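Local atomic coordinates of aminoglycoside 3'-phosphotransferase AphA1-IAB (Acinetobacter baumannii, PDB entry 4GKH), a protein that transfers a phosphate group from a nucleotide to the 3'-hydroxyl of kanamycin and related aminoglycosides, giving resistance to these antibiotics. Residues L205-E209 with G210-G214; Q245-L248 with F249-G253. All blocks are in the same frame, centred on the assembly; numbering follows the deposited sequence.

Contact 1 (L205-E209 with G210-G214)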
loop_
_atom_site.group_PDB
_atom_site.type_symbol
_atom_site.label_atom_id
_atom_site.label_comp_id
_atom_site.label_asym_id
_atom_site.label_seq_id
_atom_site.Cartn_x
_atom_site.Cartn_y
_atom_site.Cartn_z
ATOM N N LEU A 205 -5.582 -4.216 2.507
ATOM C CA LEU A 205 -6.942 -3.861 2.897
ATOM C C LEU A 205 -7.451 -4.991 3.762
ATOM O O LEU A 205 -7.351 -6.162 3.375
ATOM C CB LEU A 205 -7.831 -3.711 1.667
ATOM C CG LEU A 205 -7.839 -2.408 0.860
ATOM C CD1 LEU A 205 -8.146 -1.212 1.761
ATOM C CD2 LEU A 205 -6.547 -2.212 0.102
ATOM N N ILE A 206 -8.007 -4.663 4.930
ATOM C CA ILE A 206 -8.337 -5.704 5.903
ATOM C C ILE A 206 -9.840 -5.888 6.100
ATOM O O ILE A 206 -10.549 -4.931 6.382
ATOM C CB ILE A 206 -7.681 -5.413 7.275
ATOM C CG1 ILE A 206 -6.188 -5.153 7.088
ATOM C CG2 ILE A 206 -7.905 -6.574 8.241
ATOM C CD1 ILE A 206 -5.438 -6.343 6.524
ATOM N N PHE A 207 -10.295 -7.126 5.942
ATOM C CA PHE A 207 -11.696 -7.490 6.095
ATOM C C PHE A 207 -11.889 -8.236 7.397
ATOM O O PHE A 207 -11.066 -9.080 7.774
ATOM C CB PHE A 207 -12.147 -8.392 4.944
ATOM C CG PHE A 207 -12.555 -7.644 3.700
ATOM C CD1 PHE A 207 -11.597 -7.143 2.825
ATOM C CD2 PHE A 207 -13.893 -7.473 3.393
ATOM C CE1 PHE A 207 -11.976 -6.469 1.677
ATOM C CE2 PHE A 207 -14.281 -6.809 2.258
ATOM C CZ PHE A 207 -13.324 -6.302 1.395
ATOM N N ASP A 208 -12.994 -7.938 8.073
ATOM C CA ASP A 208 -13.318 -8.581 9.339
ATOM C C ASP A 208 -14.828 -8.750 9.442
ATOM O O ASP A 208 -15.570 -7.776 9.322
ATOM C CB ASP A 208 -12.812 -7.729 10.502
ATOM C CG ASP A 208 -13.033 -8.387 11.854
ATOM O OD1 ASP A 208 -12.449 -9.463 12.102
ATOM O OD2 ASP A 208 -13.783 -7.819 12.670
ATOM N N GLU A 209 -15.271 -9.986 9.651
ATOM C CA GLU A 209 -16.698 -10.309 9.723
ATOM C C GLU A 209 -17.499 -9.737 8.557
ATOM O O GLU A 209 -18.622 -9.258 8.740
ATOM C CB GLU A 209 -17.295 -9.824 11.041
ATOM C CG GLU A 209 -16.605 -10.381 12.264
ATOM C CD GLU A 209 -17.400 -10.137 13.532
ATOM O OE1 GLU A 209 -18.459 -9.473 13.458
ATOM O OE2 GLU A 209 -16.966 -10.616 14.601
ATOM N N GLY A 210 -16.906 -9.763 7.368
ATOM C CA GLY A 210 -17.614 -9.387 6.163
ATOM C C GLY A 210 -17.389 -7.959 5.723
ATOM O O GLY A 210 -17.699 -7.594 4.588
ATOM N N LYS A 211 -16.839 -7.149 6.619
ATOM C CA LYS A 211 -16.700 -5.727 6.360
ATOM C C LYS A 211 -15.241 -5.335 6.174
ATOM O O LYS A 211 -14.357 -5.826 6.877
ATOM C CB LYS A 211 -17.299 -4.919 7.514
ATOM C CG LYS A 211 -17.065 -3.410 7.402
ATOM C CD LYS A 211 -17.646 -2.649 8.589
ATOM C CE LYS A 211 -17.468 -1.142 8.420
ATOM N NZ LYS A 211 -18.191 -0.358 9.469
ATOM N N LEU A 212 -14.996 -4.444 5.222
ATOM C CA LEU A 212 -13.680 -3.850 5.066
ATOM C C LEU A 212 -13.527 -2.797 6.154
ATOM O O LEU A 212 -14.221 -1.781 6.141
ATOM C CB LEU A 212 -13.573 -3.245 3.667
ATOM C CG LEU A 212 -12.367 -2.425 3.247
ATOM C CD1 LEU A 212 -11.095 -3.107 3.674
ATOM C CD2 LEU A 212 -12.421 -2.252 1.740
ATOM N N ILE A 213 -12.644 -3.050 7.118
ATOM C CA ILE A 213 -12.588 -2.215 8.311
ATOM C C ILE A 213 -11.321 -1.370 8.454
ATOM O O ILE A 213 -11.222 -0.567 9.375
ATOM C CB ILE A 213 -12.819 -3.038 9.589
ATOM C CG1 ILE A 213 -11.683 -4.042 9.811
ATOM C CG2 ILE A 213 -14.170 -3.768 9.520
ATOM C CD1 ILE A 213 -11.610 -4.541 11.268
ATOM N N GLY A 214 -10.359 -1.535 7.546
ATOM C CA GLY A 214 -9.142 -0.752 7.618
ATOM C C GLY A 214 -8.145 -1.009 6.509
ATOM O O GLY A 214 -8.277 -1.971 5.738
#

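Contact 2 (Q245-L248 with F249-G253)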
loop_
_atom_site.group_PDB
_atom_site.type_symbol
_atom_site.label_atom_id
_atom_site.label_comp_id
_atom_site.label_asym_id
_atom_site.label_seq_id
_atom_site.Cartn_x
_atom_site.Cartn_y
_atom_site.Cartn_z
ATOM N N GLN A 245 -11.998 -7.010 -12.430
ATOM C CA GLN A 245 -11.185 -5.846 -12.792
ATOM C C GLN A 245 -12.069 -4.745 -13.366
ATOM O O GLN A 245 -11.910 -3.570 -13.024
ATOM C CB GLN A 245 -10.127 -6.212 -13.844
ATOM C CG GLN A 245 -8.982 -7.112 -13.355
ATOM C CD GLN A 245 -7.990 -7.426 -14.456
ATOM O OE1 GLN A 245 -8.332 -8.079 -15.450
ATOM N NE2 GLN A 245 -6.748 -6.950 -14.296
ATOM N N LYS A 246 -12.963 -5.127 -14.277
ATOM C CA LYS A 246 -13.875 -4.167 -14.885
ATOM C C LYS A 246 -14.833 -3.606 -13.825
ATOM O O LYS A 246 -15.147 -2.413 -13.820
ATOM C CB LYS A 246 -14.663 -4.812 -16.034
ATOM C CG LYS A 246 -15.571 -3.829 -16.752
ATOM C CD LYS A 246 -16.425 -4.502 -17.811
ATOM C CE LYS A 246 -17.213 -3.476 -18.618
ATOM N NZ LYS A 246 -16.333 -2.631 -19.471
ATOM N N ARG A 247 -15.277 -4.469 -12.915
ATOM C CA ARG A 247 -16.209 -4.062 -11.865
ATOM C C ARG A 247 -15.622 -2.999 -10.931
ATOM O O ARG A 247 -16.347 -2.130 -10.432
ATOM C CB ARG A 247 -16.683 -5.269 -11.049
ATOM C CG ARG A 247 -17.694 -4.914 -9.953
ATOM C CD ARG A 247 -18.261 -6.168 -9.300
ATOM N NE ARG A 247 -19.448 -5.877 -8.500
ATOM C CZ ARG A 247 -20.681 -6.224 -8.839
ATOM N NH1 ARG A 247 -20.903 -6.902 -9.965
ATOM N NH2 ARG A 247 -21.695 -5.912 -8.043
ATOM N N LEU A 248 -14.315 -3.083 -10.695
ATOM C CA LEU A 248 -13.627 -2.108 -9.861
ATOM C C LEU A 248 -13.798 -0.701 -10.422
ATOM O O LEU A 248 -14.205 0.206 -9.707
ATOM C CB LEU A 248 -12.144 -2.444 -9.745
ATOM C CG LEU A 248 -11.343 -1.322 -9.086
ATOM C CD1 LEU A 248 -11.819 -1.104 -7.653
ATOM C CD2 LEU A 248 -9.826 -1.639 -9.155
ATOM N N PHE A 249 -13.486 -0.528 -11.703
ATOM C CA PHE A 249 -13.695 0.759 -12.362
ATOM C C PHE A 249 -15.162 1.190 -12.384
ATOM O O PHE A 249 -15.478 2.343 -12.068
ATOM C CB PHE A 249 -13.135 0.747 -13.780
ATOM C CG PHE A 249 -11.659 0.977 -13.839
ATOM C CD1 PHE A 249 -11.138 2.237 -13.624
ATOM C CD2 PHE A 249 -10.789 -0.066 -14.113
ATOM C CE1 PHE A 249 -9.774 2.457 -13.675
ATOM C CE2 PHE A 249 -9.428 0.150 -14.170
ATOM C CZ PHE A 249 -8.920 1.410 -13.942
ATOM N N GLN A 250 -16.049 0.273 -12.777
ATOM C CA GLN A 250 -17.474 0.563 -12.815
ATOM C C GLN A 250 -18.015 1.109 -11.494
ATOM O O GLN A 250 -18.662 2.159 -11.472
ATOM C CB GLN A 250 -18.273 -0.676 -13.224
ATOM C CG GLN A 250 -19.784 -0.522 -13.057
ATOM C CD GLN A 250 -20.384 0.454 -14.044
ATOM O OE1 GLN A 250 -21.430 1.052 -13.783
ATOM N NE2 GLN A 250 -19.728 0.620 -15.189
ATOM N N LYS A 251 -17.752 0.399 -10.400
ATOM C CA LYS A 251 -18.286 0.772 -9.087
ATOM C C LYS A 251 -17.604 2.029 -8.563
ATOM O O LYS A 251 -18.213 2.823 -7.861
ATOM C CB LYS A 251 -18.130 -0.388 -8.090
ATOM C CG LYS A 251 -19.050 -1.582 -8.455
ATOM C CD LYS A 251 -20.495 -1.175 -8.362
ATOM C CE LYS A 251 -21.422 -2.315 -8.739
ATOM N NZ LYS A 251 -22.809 -2.005 -8.291
ATOM N N TYR A 252 -16.339 2.205 -8.920
ATOM C CA TYR A 252 -15.578 3.389 -8.493
ATOM C C TYR A 252 -16.163 4.644 -9.154
ATOM O O TYR A 252 -16.118 5.741 -8.597
ATOM C CB TYR A 252 -14.101 3.227 -8.864
ATOM C CG TYR A 252 -13.253 4.433 -8.549
ATOM C CD1 TYR A 252 -12.703 4.610 -7.286
ATOM C CD2 TYR A 252 -12.992 5.388 -9.521
ATOM C CE1 TYR A 252 -11.904 5.708 -7.000
ATOM C CE2 TYR A 252 -12.209 6.486 -9.246
ATOM C CZ TYR A 252 -11.667 6.640 -7.987
ATOM O OH TYR A 252 -10.888 7.736 -7.733
ATOM N N GLY A 253 -16.703 4.470 -10.358
ATOM C CA GLY A 253 -17.387 5.543 -11.061
ATOM C C GLY A 253 -16.759 5.910 -12.393
ATOM O O GLY A 253 -17.066 6.959 -12.966
#

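Contact 1 (L205-E209 with G210-G214)
Phe207 and Leu212 meet on one face of the hairpin. CB of Leu212 lies over the Phe207 ring, offset toward its rim, 4.0 Å from the ring centroid. This is a CH-pi contact. CD1 of Leu212 sits between the ring, near CE1, and CB of Leu205, which it meets at 3.9 Å. CD2 is farther out, near CZ of the ring. With chi1 at 174°, CG of Leu212 stands anti to the backbone N and carries CD1 toward Leu205 and the Ile206 carbonyl. At the ring edge, in plane, lies the carbonyl O of Gly210. Helix 118-133 packs on Leu205 and Leu212, and helix 107-113 on Phe207.

The other face carries Ile206, Asp208 and Lys211. Here CD1 of Ile213 touches CB of Asp208 at 3.5 Å, the two side chains crossing obliquely.

The motif is an antiparallel beta hairpin in the kinase-like fold, with a type I' turn from Asp208 to Lys211. It also holds a classic beta bulge, in which Ile213 and Gly214 both face Ile206. Gly210, in the turn, has a positive phi (97°) that would jam a CB against the preceding carbonyl.

Four backbone bonds tie the strands. Both bonds of Ile206 serve the bulge: its N donates to Gly214 O at 2.8 Å, and its O accepts from Ile213 N at 2.9 Å. Asp208 N gives to Lys211 O at 2.8 Å. The return bond from Lys211 N to Asp208 O is longer, 3.1 Å.

Ile206 also lines the pocket of the pyrazolopyrimidine inhibitor 1-NA-PP1, beside Ile102 and Ile216.

Contact 2 (Q245-L248 with F249-G253)
Arg247 and Lys251 lie side by side, one turn apart on helix 242-252, which closes at Gly253 in a Schellman motif. Gly253 is the C-prime residue, with a phi of 119°. Its N bonds to Phe249 O at 3.0 Å and only weakly to Gln250 O, and Ile254 N reaches back to Phe249 O.

The packed side holds Leu248, Phe249 and Tyr252. Leu248 and Phe249 turn to helix 227-237, where the Phe249 ring meets that of Trp234 and Gln245 NE2 bonds to the Trp234 carbonyl. Tyr252 packs on helix 118-133, and the hydroxyl of this buried residue is bonded to His133 and Arg226. Near its base, CB of Tyr252 lies 3.1 Å from Leu248 O. That same oxygen accepts from Tyr252 N at 3.0 Å, with a bent N-H...O angle of 146°. The bonds from Gln250 N to Lys246 O and from Lys251 N to Arg247 O are straighter.

The solvent side is looser. Lys246 and Gln250 are exposed there, and their side chains lead outward.

The Arg247-Lys251 pair lies against helix 118-133, where Arg247 NE forms a salt bridge with Asp123 that probably offsets part of the repulsion between the two like charges. Chi1 of Lys251 (-68°) sets its CG beside the backbone N, 3.9 Å from CG of Arg247. A bend at chi2 then runs CD and CE along the arginine. CE of Lys251 lies over one face of the guanidinium, 3.7 Å from Arg247 NH2.

Contacts 1 and 2 are both local and partly buried. Their centres are 19 Å apart, and their nearest atoms are about 9 Å apart. Contact 1 is a beta hairpin beside the inhibitor pocket; contact 2 is the end of a helix, outside the inhibitor and kanamycin pockets. Helix 118-133 is common ground. Leu125 and Phe128 meet the apolar face of contact 1, while Asp123 and Leu129 meet side chains of contact 2. In 205-214 the buried part is apolar, and the turn is exposed. In 245-253 an apolar side that includes the buried Tyr252 contrasts with a charged side. Each has a glycine with positive phi, at a tight turn or a helix end.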